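Local coordinates for putative cytochrome P450 120 (Synechocystis sp., PDB 2VE3), which binds heme and retinoic acid and probably acts as a cytochrome P450 monooxygenase, inserting an oxygen atom from molecular oxygen into its substrate, at residues 13-18 against 332-337; 23-28 against 47-52; 55-60 against 338-343; 75-80 against 322-327. All coordinates share one frame; numbering follows the deposited sequence.

Contact 1 of 4, residues 13-18 against 332-337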
# COMPACT_ATOMS: atom_id res chain seq x y z
N ILE A 13 -8.65 13.64 -28.24
CA ILE A 13 -8.48 13.33 -26.81
C ILE A 13 -9.57 12.32 -26.37
O ILE A 13 -10.65 12.29 -26.96
CB ILE A 13 -8.49 14.61 -25.90
CG1 ILE A 13 -9.82 15.35 -25.97
CG2 ILE A 13 -7.30 15.52 -26.22
CD1 ILE A 13 -9.95 16.53 -25.00
N PRO A 14 -9.28 11.50 -25.32
CA PRO A 14 -10.21 10.47 -24.87
C PRO A 14 -11.61 10.97 -24.55
O PRO A 14 -11.79 12.16 -24.27
CB PRO A 14 -9.54 9.94 -23.61
CG PRO A 14 -8.10 10.15 -23.86
CD PRO A 14 -8.04 11.49 -24.51
N PRO A 15 -12.62 10.07 -24.62
CA PRO A 15 -13.97 10.46 -24.20
C PRO A 15 -14.05 10.57 -22.68
O PRO A 15 -13.28 9.92 -21.98
CB PRO A 15 -14.84 9.31 -24.70
CG PRO A 15 -13.90 8.12 -24.75
CD PRO A 15 -12.55 8.68 -25.09
N GLY A 16 -14.98 11.38 -22.18
CA GLY A 16 -15.11 11.57 -20.74
C GLY A 16 -15.59 12.97 -20.36
O GLY A 16 -15.33 13.93 -21.09
N ASP A 17 -16.29 13.06 -19.23
CA ASP A 17 -16.81 14.33 -18.70
C ASP A 17 -15.85 15.04 -17.73
O ASP A 17 -15.35 14.43 -16.78
CB ASP A 17 -18.14 14.10 -17.98
CG ASP A 17 -19.20 13.52 -18.90
OD1 ASP A 17 -19.17 13.82 -20.11
OD2 ASP A 17 -20.08 12.78 -18.39
N PHE A 18 -15.60 16.32 -17.99
CA PHE A 18 -14.74 17.14 -17.14
C PHE A 18 -15.48 17.72 -15.95
O PHE A 18 -14.86 18.03 -14.94
CB PHE A 18 -14.10 18.28 -17.95
CG PHE A 18 -12.83 17.89 -18.67
CD1 PHE A 18 -12.07 16.81 -18.25
CD2 PHE A 18 -12.37 18.64 -19.74
CE1 PHE A 18 -10.90 16.47 -18.91
CE2 PHE A 18 -11.20 18.30 -20.40
CZ PHE A 18 -10.46 17.22 -19.97
N GLN A 332 -2.79 4.29 -28.20
CA GLN A 332 -3.94 3.65 -28.84
C GLN A 332 -4.89 4.65 -29.50
O GLN A 332 -6.10 4.63 -29.26
CB GLN A 332 -4.65 2.70 -27.87
CG GLN A 332 -4.04 1.29 -27.90
CD GLN A 332 -4.35 0.45 -26.68
OE1 GLN A 332 -3.71 -0.58 -26.45
NE2 GLN A 332 -5.34 0.86 -25.89
N GLY A 333 -4.33 5.53 -30.32
CA GLY A 333 -5.11 6.47 -31.11
C GLY A 333 -5.55 7.77 -30.46
O GLY A 333 -6.25 8.56 -31.09
N PHE A 334 -5.17 7.99 -29.20
CA PHE A 334 -5.54 9.24 -28.51
C PHE A 334 -4.36 10.18 -28.26
O PHE A 334 -3.24 9.73 -28.01
CB PHE A 334 -6.23 8.94 -27.18
CG PHE A 334 -7.58 8.31 -27.32
CD1 PHE A 334 -8.66 9.03 -27.82
CD2 PHE A 334 -7.78 6.98 -26.94
CE1 PHE A 334 -9.91 8.45 -27.94
CE2 PHE A 334 -9.02 6.39 -27.06
CZ PHE A 334 -10.09 7.12 -27.56
N HIS A 335 -4.62 11.48 -28.35
CA HIS A 335 -3.66 12.49 -27.93
C HIS A 335 -3.66 12.55 -26.40
O HIS A 335 -4.70 12.73 -25.78
CB HIS A 335 -4.06 13.85 -28.54
CG HIS A 335 -3.16 14.98 -28.17
ND1 HIS A 335 -3.63 16.26 -27.99
CD2 HIS A 335 -1.82 15.03 -27.97
CE1 HIS A 335 -2.62 17.06 -27.68
NE2 HIS A 335 -1.51 16.34 -27.65
N PHE A 336 -2.49 12.30 -25.80
CA PHE A 336 -2.27 12.48 -24.36
C PHE A 336 -1.52 13.81 -24.21
O PHE A 336 -0.30 13.86 -24.37
CB PHE A 336 -1.44 11.32 -23.77
CG PHE A 336 -2.23 10.06 -23.47
CD1 PHE A 336 -2.21 9.49 -22.20
CD2 PHE A 336 -2.98 9.42 -24.47
CE1 PHE A 336 -2.93 8.32 -21.92
CE2 PHE A 336 -3.71 8.26 -24.20
CZ PHE A 336 -3.67 7.70 -22.92
N PRO A 337 -2.26 14.91 -23.96
CA PRO A 337 -1.68 16.26 -24.00
C PRO A 337 -0.70 16.59 -22.87
O PRO A 337 -0.93 16.25 -21.71
CB PRO A 337 -2.91 17.17 -23.93
CG PRO A 337 -4.11 16.24 -24.22
CD PRO A 337 -3.70 14.94 -23.66
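Phe334 turns one face of its ring to Pro14, so that the alpha carbon of the proline rides over the aromatic ring. Pro14 CA lies 4.0 Å from the centroid of the Phe334 ring and 29° off the normal, a CH-pi contact. The pyrrolidine ring leans on the root of the same side chain, Pro14 CG standing 4.0 Å from Phe334 CG, and the two side chains meet at a slant. Pro15 takes the far end of the ring: it lies roughly perpendicular to the phenylalanine and brings its CD to 3.8 Å from Phe334 CZ. With CG beside its own backbone N (chi1 -68°), the Phe334 ring extends along the two prolines and touches both. Replacing this phenylalanine by an alanine is likely to leave Pro14 CA and Pro15 CD without their aromatic neighbour and open a gap between the proline run and the strand.

Ile13 works the other end of the strand with its CG2 branch, set beside the backbone N. Ile13 CG2 approaches Pro337 CG at 3.8 Å, the two side chains crossing almost squarely, and is equally near His335 O. The imidazole of His335 swings away, and its NE2 is hydrogen-bonded to Asp328. No hydrogen bond joins 13-18 to 332-337, although the His335 backbone is hydrogen-bonded to that of Pro12, one residue before Ile13. The contact is thus apolar packing of an irregular, proline-containing N-terminal run on strand 334-336, which pairs with 329-331 in a two-stranded antiparallel hairpin of the P450 fold.

Contact 2 of 4, residues 23-28 against 47-52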
# COMPACT_ATOMS: atom_id res chain seq x y z
N LEU A 23 -13.56 21.71 -9.54
CA LEU A 23 -14.16 20.57 -8.83
C LEU A 23 -14.24 19.30 -9.71
O LEU A 23 -13.93 18.20 -9.24
CB LEU A 23 -15.52 20.92 -8.22
CG LEU A 23 -16.21 19.81 -7.40
CD1 LEU A 23 -15.54 19.58 -6.04
CD2 LEU A 23 -17.69 20.10 -7.23
N GLY A 24 -14.65 19.46 -10.96
CA GLY A 24 -14.72 18.36 -11.92
C GLY A 24 -15.49 17.18 -11.36
O GLY A 24 -16.58 17.35 -10.83
N GLU A 25 -14.91 15.99 -11.47
CA GLU A 25 -15.54 14.79 -10.90
C GLU A 25 -14.86 14.35 -9.60
O GLU A 25 -14.93 13.18 -9.22
CB GLU A 25 -15.56 13.64 -11.91
CG GLU A 25 -16.19 13.98 -13.26
CD GLU A 25 -16.50 12.73 -14.07
OE1 GLU A 25 -15.57 12.12 -14.65
OE2 GLU A 25 -17.69 12.36 -14.13
N THR A 26 -14.21 15.29 -8.91
CA THR A 26 -13.48 14.98 -7.68
C THR A 26 -14.37 14.33 -6.63
O THR A 26 -13.92 13.44 -5.91
CB THR A 26 -12.78 16.25 -7.07
OG1 THR A 26 -12.02 16.94 -8.08
CG2 THR A 26 -11.84 15.85 -5.94
N LEU A 27 -15.62 14.77 -6.52
CA LEU A 27 -16.52 14.21 -5.50
C LEU A 27 -16.87 12.75 -5.78
O LEU A 27 -17.01 11.96 -4.86
CB LEU A 27 -17.79 15.05 -5.32
CG LEU A 27 -17.71 16.52 -4.86
CD1 LEU A 27 -19.12 17.17 -4.90
CD2 LEU A 27 -17.12 16.65 -3.47
N ASN A 28 -17.01 12.41 -7.06
CA ASN A 28 -17.29 11.02 -7.47
C ASN A 28 -16.09 10.12 -7.16
O ASN A 28 -16.24 9.05 -6.58
CB ASN A 28 -17.67 10.97 -8.95
CG ASN A 28 -18.78 11.97 -9.30
OD1 ASN A 28 -19.94 11.76 -8.97
ND2 ASN A 28 -18.42 13.05 -9.97
N PHE A 47 -10.32 6.74 -20.68
CA PHE A 47 -11.23 7.84 -20.42
C PHE A 47 -10.57 9.05 -19.76
O PHE A 47 -9.51 8.92 -19.15
CB PHE A 47 -12.52 7.37 -19.70
CG PHE A 47 -12.34 7.05 -18.22
CD1 PHE A 47 -12.34 8.07 -17.26
CD2 PHE A 47 -12.21 5.72 -17.79
CE1 PHE A 47 -12.19 7.78 -15.90
CE2 PHE A 47 -12.06 5.41 -16.42
CZ PHE A 47 -12.05 6.44 -15.48
N LYS A 48 -11.20 10.22 -19.92
CA LYS A 48 -10.74 11.44 -19.25
C LYS A 48 -11.74 11.96 -18.20
O LYS A 48 -12.96 11.75 -18.28
CB LYS A 48 -10.39 12.54 -20.27
CG LYS A 48 -11.59 13.23 -20.88
CD LYS A 48 -11.18 14.25 -21.93
CE LYS A 48 -12.38 14.70 -22.74
NZ LYS A 48 -13.25 15.54 -21.90
N THR A 49 -11.19 12.65 -17.21
CA THR A 49 -11.99 13.28 -16.18
C THR A 49 -11.23 14.50 -15.70
O THR A 49 -10.20 14.86 -16.27
CB THR A 49 -12.29 12.28 -15.03
OG1 THR A 49 -13.08 12.91 -14.02
CG2 THR A 49 -11.01 11.74 -14.42
N ARG A 50 -11.74 15.15 -14.66
CA ARG A 50 -11.03 16.24 -14.02
C ARG A 50 -11.06 16.01 -12.53
O ARG A 50 -12.11 15.76 -11.94
CB ARG A 50 -11.63 17.58 -14.42
CG ARG A 50 -11.15 18.79 -13.59
CD ARG A 50 -11.84 20.03 -14.08
NE ARG A 50 -11.36 20.42 -15.40
CZ ARG A 50 -12.11 20.98 -16.35
NH1 ARG A 50 -13.39 21.21 -16.14
NH2 ARG A 50 -11.56 21.30 -17.52
N LEU A 51 -9.88 16.04 -11.91
CA LEU A 51 -9.78 15.78 -10.49
C LEU A 51 -8.83 16.79 -9.87
O LEU A 51 -7.75 17.03 -10.39
CB LEU A 51 -9.30 14.35 -10.23
CG LEU A 51 -10.06 13.17 -10.87
CD1 LEU A 51 -9.25 11.87 -10.69
CD2 LEU A 51 -11.45 13.00 -10.31
N PHE A 52 -9.27 17.41 -8.77
CA PHE A 52 -8.48 18.38 -8.00
C PHE A 52 -7.85 19.44 -8.91
O PHE A 52 -6.67 19.76 -8.77
CB PHE A 52 -7.37 17.68 -7.20
CG PHE A 52 -7.84 16.52 -6.36
CD1 PHE A 52 -8.22 16.72 -5.04
CD2 PHE A 52 -7.88 15.24 -6.89
CE1 PHE A 52 -8.64 15.65 -4.26
CE2 PHE A 52 -8.29 14.16 -6.13
CZ PHE A 52 -8.68 14.37 -4.81
O HOH W 1 -15.18 11.01 -17.20
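Gly24 faces Arg50 and Thr26 faces Leu51, each pair with alpha carbons 4.7 Å apart, as the type II' turn from Leu23 to Thr26 lays its corner against the end of strand 47-51. Glu25 N donates to Arg50 O at 2.8 Å. Gly24, with positive phi, sits close to that carbonyl, where a beta carbon would collide with Arg50 O. The turn itself is closed on Leu23 O, which accepts from both Thr26 N and Thr26 OG1. Glu25 occupies the N-cap position, and the contact sets the start of helix 26-31 beside an edge strand of the mixed sheet of the P450 fold.

Glu25 reaches along the strand, its chain extended beyond CG. Thr49 OG1 donates to the anti lone pair of Glu25 OE1 at 2.7 Å; a chi1 of 180° places this hydroxyl opposite the threonine's own N and turns it to the carboxylate. A water lies within hydrogen-bonding distance of Glu25 OE1 and Lys48 O, while OE2 forms a salt bridge with Arg39 of helix 35-43.

Thr26 uses both of its branches. Phe52 N donates to Thr26 OG1 at 2.9 Å in a nearly straight bond (172°), so the hydroxyl donates a hydrogen bond to Leu23 O and accepts one from the strand end. Its methyl sits over the face of the Phe52 ring, a CH-pi contact: Thr26 CG2 lies 3.6 Å from the centroid of the Phe52 ring, only 12° off the normal.

Contact 3 of 4, residues 55-60 against 338-343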
# COMPACT_ATOMS: atom_id res chain seq x y z
N ASN A 55 -6.90 17.89 -15.43
CA ASN A 55 -7.41 16.98 -16.45
C ASN A 55 -6.65 15.67 -16.37
O ASN A 55 -5.41 15.67 -16.41
CB ASN A 55 -7.27 17.62 -17.83
CG ASN A 55 -8.08 18.91 -17.96
OD1 ASN A 55 -9.11 19.09 -17.29
ND2 ASN A 55 -7.62 19.81 -18.81
N VAL A 56 -7.38 14.56 -16.22
CA VAL A 56 -6.76 13.25 -15.95
C VAL A 56 -7.27 12.19 -16.93
O VAL A 56 -8.47 12.08 -17.15
CB VAL A 56 -6.99 12.78 -14.48
CG1 VAL A 56 -6.11 11.56 -14.12
CG2 VAL A 56 -6.73 13.93 -13.45
N ILE A 57 -6.35 11.41 -17.51
CA ILE A 57 -6.70 10.26 -18.34
C ILE A 57 -6.46 8.99 -17.53
O ILE A 57 -5.36 8.77 -17.04
CB ILE A 57 -5.89 10.23 -19.68
CG1 ILE A 57 -6.09 11.55 -20.45
CG2 ILE A 57 -6.29 9.02 -20.54
CD1 ILE A 57 -5.39 11.62 -21.80
N PHE A 58 -7.50 8.18 -17.37
CA PHE A 58 -7.39 6.88 -16.71
C PHE A 58 -7.13 5.76 -17.74
O PHE A 58 -7.88 5.61 -18.71
CB PHE A 58 -8.67 6.57 -15.92
CG PHE A 58 -8.75 7.23 -14.55
CD1 PHE A 58 -9.01 6.46 -13.42
CD2 PHE A 58 -8.61 8.61 -14.40
CE1 PHE A 58 -9.11 7.05 -12.16
CE2 PHE A 58 -8.71 9.20 -13.14
CZ PHE A 58 -8.96 8.42 -12.02
N ILE A 59 -6.08 4.99 -17.50
CA ILE A 59 -5.71 3.84 -18.31
C ILE A 59 -5.53 2.61 -17.42
O ILE A 59 -5.36 2.74 -16.20
CB ILE A 59 -4.40 4.09 -19.09
CG1 ILE A 59 -3.21 4.32 -18.12
CG2 ILE A 59 -4.58 5.22 -20.09
CD1 ILE A 59 -1.84 4.41 -18.78
N SER A 60 -5.58 1.42 -18.03
CA SER A 60 -5.28 0.14 -17.34
C SER A 60 -4.91 -1.01 -18.29
O SER A 60 -4.99 -0.89 -19.51
CB SER A 60 -6.45 -0.27 -16.43
OG SER A 60 -7.59 -0.58 -17.20
N LYS A 338 0.39 17.26 -23.23
CA LYS A 338 1.37 17.76 -22.27
C LYS A 338 0.72 18.50 -21.09
O LYS A 338 -0.15 19.36 -21.28
CB LYS A 338 2.39 18.65 -22.99
CG LYS A 338 3.31 19.43 -22.07
CD LYS A 338 4.53 19.93 -22.79
CE LYS A 338 5.41 20.73 -21.86
NZ LYS A 338 4.72 21.98 -21.41
N GLY A 339 1.11 18.14 -19.86
CA GLY A 339 0.62 18.84 -18.67
C GLY A 339 -0.66 18.26 -18.08
O GLY A 339 -1.05 18.60 -16.95
N TRP A 340 -1.34 17.42 -18.84
CA TRP A 340 -2.46 16.66 -18.32
C TRP A 340 -1.85 15.53 -17.49
O TRP A 340 -0.67 15.20 -17.67
CB TRP A 340 -3.26 16.04 -19.46
CG TRP A 340 -4.18 16.96 -20.21
CD1 TRP A 340 -3.96 18.28 -20.55
CD2 TRP A 340 -5.44 16.60 -20.77
NE1 TRP A 340 -5.04 18.76 -21.26
CE2 TRP A 340 -5.95 17.75 -21.42
CE3 TRP A 340 -6.20 15.42 -20.78
CZ2 TRP A 340 -7.19 17.74 -22.08
CZ3 TRP A 340 -7.42 15.41 -21.42
CH2 TRP A 340 -7.91 16.57 -22.06
N LEU A 341 -2.66 14.95 -16.61
CA LEU A 341 -2.25 13.78 -15.84
C LEU A 341 -2.78 12.47 -16.42
O LEU A 341 -3.85 12.44 -17.03
CB LEU A 341 -2.76 13.90 -14.40
CG LEU A 341 -1.89 14.48 -13.30
CD1 LEU A 341 -1.18 15.76 -13.71
CD2 LEU A 341 -2.75 14.68 -12.06
N VAL A 342 -2.02 11.41 -16.20
CA VAL A 342 -2.43 10.05 -16.48
C VAL A 342 -2.48 9.31 -15.16
O VAL A 342 -1.60 9.49 -14.30
CB VAL A 342 -1.41 9.32 -17.43
CG1 VAL A 342 -1.89 7.92 -17.79
CG2 VAL A 342 -1.18 10.13 -18.67
N SER A 343 -3.51 8.49 -14.98
CA SER A 343 -3.62 7.60 -13.82
C SER A 343 -3.67 6.15 -14.26
O SER A 343 -4.52 5.78 -15.08
CB SER A 343 -4.88 7.91 -13.01
OG SER A 343 -4.97 7.05 -11.88
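Asn55 presses its CB against the face of the Trp340 indole, 3.8 Å from the centroid of the six-membered ring. The amide beyond is steeply inclined to the ring, the planes 61° apart, and Asn55 OD1 accepts from Arg50 NE. Where Asn55 meets the face, Ile57 abuts the rim: Ile57 CG1 lies 3.9 Å from Trp340 CE3, near the ring plane. The tryptophan thus fits an angle formed by two residues of one strand. A serine in its place would probably leave a hollow over Asn55 CB and take from Ile57 its aromatic neighbour.

Farther along, bumps alternate between the two sides of the sheet. On the side of Val56 and Phe58, Ser343 CB sits over the centre of one face of the Phe58 ring, a CH-pi contact 4.0 Å from the centroid and 9° off the normal, and Val56 CG1 flanks Ser343 CB at 4.0 Å. On the other side, Ile59 CD1 settles against Val342 CG1 at 3.6 Å. Ile59 holds CG1 between its N and carbonyl carbon (chi1 62°), which turns this longer branch back toward the valine.

Beneath the side chains, four backbone bonds run in alternation: Leu341 N to Asn55 O, Ile57 N to Leu341 O, Ser343 N to Ile57 O and Ile59 N to Ser343 O. Phe58 also belongs to the retinoic acid pocket. This is the parallel pairing of strands 54-59 and 341-345, the one parallel junction in the otherwise antiparallel mixed sheet of the P450 beta domain.

Contact 4 of 4, residues 75-80 against 322-327. With HEM (protoporphyrin IX containing Fe), chain C; REA (retinoic acid), chain D.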
# COMPACT_ATOMS: atom_id res chain seq x y z
N THR A 75 9.18 11.41 -20.23
CA THR A 75 7.74 11.50 -20.51
C THR A 75 6.85 11.68 -19.28
O THR A 75 5.91 12.48 -19.31
CB THR A 75 7.26 10.25 -21.27
OG1 THR A 75 8.19 9.95 -22.32
CG2 THR A 75 5.86 10.44 -21.85
N PHE A 76 7.13 10.93 -18.22
CA PHE A 76 6.24 10.86 -17.06
C PHE A 76 6.90 11.33 -15.76
O PHE A 76 8.02 10.95 -15.42
CB PHE A 76 5.65 9.45 -16.91
CG PHE A 76 4.84 9.01 -18.10
CD1 PHE A 76 3.64 9.64 -18.42
CD2 PHE A 76 5.28 7.97 -18.91
CE1 PHE A 76 2.89 9.24 -19.51
CE2 PHE A 76 4.54 7.57 -20.01
CZ PHE A 76 3.34 8.22 -20.31
N GLN A 77 6.19 12.20 -15.05
CA GLN A 77 6.67 12.74 -13.79
C GLN A 77 5.64 12.37 -12.73
O GLN A 77 4.49 12.78 -12.83
CB GLN A 77 6.80 14.27 -13.92
CG GLN A 77 7.16 15.01 -12.65
CD GLN A 77 7.79 16.35 -12.95
OE1 GLN A 77 7.13 17.40 -12.86
NE2 GLN A 77 9.07 16.34 -13.34
N ALA A 78 6.05 11.59 -11.73
CA ALA A 78 5.11 11.15 -10.68
C ALA A 78 4.44 12.31 -9.95
O ALA A 78 5.04 13.35 -9.71
CB ALA A 78 5.78 10.20 -9.69
N THR A 79 3.19 12.11 -9.60
CA THR A 79 2.48 13.11 -8.82
C THR A 79 1.40 12.44 -7.96
O THR A 79 1.18 11.24 -8.04
CB THR A 79 1.91 14.23 -9.74
OG1 THR A 79 1.59 15.38 -8.96
CG2 THR A 79 0.69 13.74 -10.53
N TRP A 80 0.76 13.25 -7.12
CA TRP A 80 -0.31 12.78 -6.25
C TRP A 80 -1.33 13.90 -6.18
O TRP A 80 -0.98 15.05 -6.41
CB TRP A 80 0.23 12.40 -4.87
CG TRP A 80 1.00 11.06 -4.85
CD1 TRP A 80 2.35 10.89 -4.71
CD2 TRP A 80 0.45 9.74 -5.01
NE1 TRP A 80 2.67 9.55 -4.76
CE2 TRP A 80 1.52 8.82 -4.94
CE3 TRP A 80 -0.86 9.25 -5.20
CZ2 TRP A 80 1.34 7.45 -5.06
CZ3 TRP A 80 -1.04 7.88 -5.31
CH2 TRP A 80 0.05 6.99 -5.23
N PHE A 322 -0.34 8.28 -10.15
CA PHE A 322 -0.58 9.42 -11.04
C PHE A 322 0.73 9.98 -11.60
O PHE A 322 1.76 9.96 -10.93
CB PHE A 322 -1.36 10.51 -10.32
CG PHE A 322 -2.64 10.04 -9.73
CD1 PHE A 322 -3.84 10.23 -10.41
CD2 PHE A 322 -2.66 9.37 -8.51
CE1 PHE A 322 -5.04 9.78 -9.86
CE2 PHE A 322 -3.85 8.91 -7.95
CZ PHE A 322 -5.04 9.10 -8.63
N ARG A 323 0.67 10.44 -12.85
CA ARG A 323 1.83 10.96 -13.58
C ARG A 323 1.41 12.19 -14.35
O ARG A 323 0.33 12.22 -14.92
CB ARG A 323 2.37 9.91 -14.58
CG ARG A 323 2.76 8.56 -13.97
CD ARG A 323 4.03 8.63 -13.13
NE ARG A 323 4.47 7.31 -12.66
CZ ARG A 323 4.12 6.75 -11.50
NH1 ARG A 323 3.31 7.39 -10.66
NH2 ARG A 323 4.59 5.56 -11.16
N GLU A 324 2.24 13.23 -14.34
CA GLU A 324 2.05 14.35 -15.24
C GLU A 324 2.75 14.05 -16.56
O GLU A 324 3.87 13.54 -16.56
CB GLU A 324 2.59 15.66 -14.65
CG GLU A 324 2.24 16.88 -15.52
CD GLU A 324 2.88 18.18 -15.07
OE1 GLU A 324 3.24 18.31 -13.88
OE2 GLU A 324 3.00 19.09 -15.93
N LEU A 325 2.10 14.35 -17.67
CA LEU A 325 2.77 14.27 -18.97
C LEU A 325 3.65 15.51 -19.13
O LEU A 325 3.15 16.63 -19.06
CB LEU A 325 1.75 14.19 -20.10
CG LEU A 325 1.02 12.86 -20.27
CD1 LEU A 325 -0.44 13.11 -20.65
CD2 LEU A 325 1.74 11.97 -21.29
N ILE A 326 4.95 15.30 -19.30
CA ILE A 326 5.88 16.43 -19.52
C ILE A 326 6.27 16.55 -21.00
O ILE A 326 6.78 17.59 -21.44
CB ILE A 326 7.11 16.40 -18.57
CG1 ILE A 326 7.88 15.08 -18.68
CG2 ILE A 326 6.66 16.65 -17.12
CD1 ILE A 326 9.32 15.17 -18.18
N GLN A 327 5.99 15.49 -21.75
CA GLN A 327 5.96 15.49 -23.21
C GLN A 327 4.53 15.26 -23.70
O GLN A 327 3.70 14.70 -22.98
CB GLN A 327 6.80 14.35 -23.76
CG GLN A 327 8.19 14.74 -24.19
CD GLN A 327 8.74 13.75 -25.19
OE1 GLN A 327 9.05 12.60 -24.86
NE2 GLN A 327 8.86 14.19 -26.45
CHA HEM C . 5.43 3.05 -3.87
CHB HEM C . 2.05 -0.42 -3.38
CHC HEM C . 3.76 -1.48 1.05
CHD HEM C . 6.74 2.30 0.81
C1A HEM C . 4.37 2.20 -4.16
C2A HEM C . 3.59 2.14 -5.38
C3A HEM C . 2.67 1.16 -5.24
C4A HEM C . 2.82 0.60 -3.92
CMA HEM C . 1.61 0.71 -6.26
CAA HEM C . 3.84 3.01 -6.64
CBA HEM C . 3.00 4.28 -6.65
CGA HEM C . 3.46 5.11 -7.83
O1A HEM C . 3.30 4.63 -8.99
O2A HEM C . 3.98 6.25 -7.61
C1B HEM C . 2.25 -1.03 -2.16
C2B HEM C . 1.56 -2.22 -1.67
C3B HEM C . 2.04 -2.52 -0.44
C4B HEM C . 3.03 -1.53 -0.13
CMB HEM C . 0.47 -2.98 -2.46
CAB HEM C . 1.63 -3.67 0.53
CBB HEM C . 1.27 -4.90 0.12
C1C HEM C . 4.75 -0.59 1.37
C2C HEM C . 5.57 -0.61 2.57
C3C HEM C . 6.40 0.44 2.51
C4C HEM C . 6.12 1.16 1.27
CMC HEM C . 5.50 -1.69 3.68
CAC HEM C . 7.51 0.83 3.54
CBC HEM C . 7.25 1.35 4.74
C1D HEM C . 6.60 2.90 -0.42
C2D HEM C . 7.20 4.16 -0.78
C3D HEM C . 6.79 4.40 -2.24
C4D HEM C . 6.01 3.25 -2.62
CMD HEM C . 8.06 5.07 0.13
CAD HEM C . 7.15 5.61 -3.13
CBD HEM C . 8.21 5.16 -4.14
CGD HEM C . 8.63 6.31 -5.02
O1D HEM C . 9.66 6.15 -5.71
O2D HEM C . 7.95 7.38 -5.05
NA HEM C . 3.87 1.25 -3.30
NB HEM C . 3.13 -0.63 -1.18
NC HEM C . 5.10 0.50 0.60
ND HEM C . 5.92 2.38 -1.53
FE HEM C . 4.70 0.66 -1.43
C1 REA D . 1.95 4.65 -1.01
C2 REA D . 3.29 5.27 -0.65
C3 REA D . 3.61 6.43 -1.60
C4 REA D . 2.63 7.57 -1.38
C5 REA D . 1.19 7.10 -1.25
C6 REA D . 0.87 5.75 -1.06
C7 REA D . -0.55 5.39 -0.91
C8 REA D . -1.41 5.33 -2.10
C9 REA D . -2.86 5.12 -1.90
C10 REA D . -3.71 5.52 -3.00
C11 REA D . -4.81 4.72 -3.52
C12 REA D . -5.19 5.13 -4.86
C13 REA D . -6.58 5.36 -5.26
C14 REA D . -6.74 5.62 -6.64
C15 REA D . -7.94 5.33 -7.40
C16 REA D . 2.03 3.98 -2.39
C17 REA D . 1.64 3.61 0.07
C18 REA D . 0.11 8.15 -1.30
C19 REA D . -3.45 4.58 -0.62
C20 REA D . -7.71 5.31 -4.26
O1 REA D . -8.91 4.75 -6.88
O2 REA D . -8.01 5.67 -8.59
O HOH W 2 1.52 8.66 -8.23
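Gln77 and Glu324 form the hydrogen-bonded antiparallel pair at the middle of this contact, Glu324 N giving to Gln77 O at 2.7 Å and Gln77 N to Glu324 O. Toward one end Ile326 N donates to Thr75 O, in a nearly straight bond (176°); toward the other, Thr79 N donates to Phe322 O. That carbonyl is gripped from opposite faces of its plane, because Arg323 NH1 also donates to Phe322 O at 3.0 Å. A water bridges Phe322 N and Thr79 O.

The charged contacts gather at Arg323. Arg323 NH2 donates to O1A of a heme propionate at 2.7 Å, while NH1 makes weaker, longer bonds to both propionate oxygens. The chain bends at chi2 (-71°), which lays Arg323 CD along Ala78 CA, and Ala78 CB lies over one face of the guanidinium. The bonds from NH2 to O1A and from NH1 to Phe322 O together probably restrain the turn of the guanidinium.

Among apolar contacts, Phe76 CE1 meets Leu325 CD2 at 3.5 Å, the two side chains running alongside. Trp80 brings CE3 to 3.8 Å from Phe322 CD2, the ring planes at 65°. Trp80 also meets retinoic acid, whose C18 lies over one indole face, opposite the water. The strand pair thus carries Arg323 to a heme propionate and, at its end, Trp80 to the retinoic acid pocket, both parts of the P450 active site.

Contacts 2, 3 and 4 follow one another across the five-stranded mixed sheet, and contact 1 packs beside it. Contact 2 joins contact 3 through antiparallel backbone bonds such as Thr49 N to Val56 O (2.8 Å), and contact 3 joins contact 4 through Val342 N to Arg323 O (2.8 Å). Contacts 3 and 4 have centres about 8 Å apart; the centres of contacts 2 and 4 are about 17 Å apart and their nearest atoms about 5 Å. Contact 1 meets contact 3 where Phe18 CZ approaches Trp340 CH2 at 3.4 Å. Contact 4 alone reaches heme and retinoic acid together, contact 3 adds Phe58 to the retinoic acid pocket, and contact 1 lies away from both ligands.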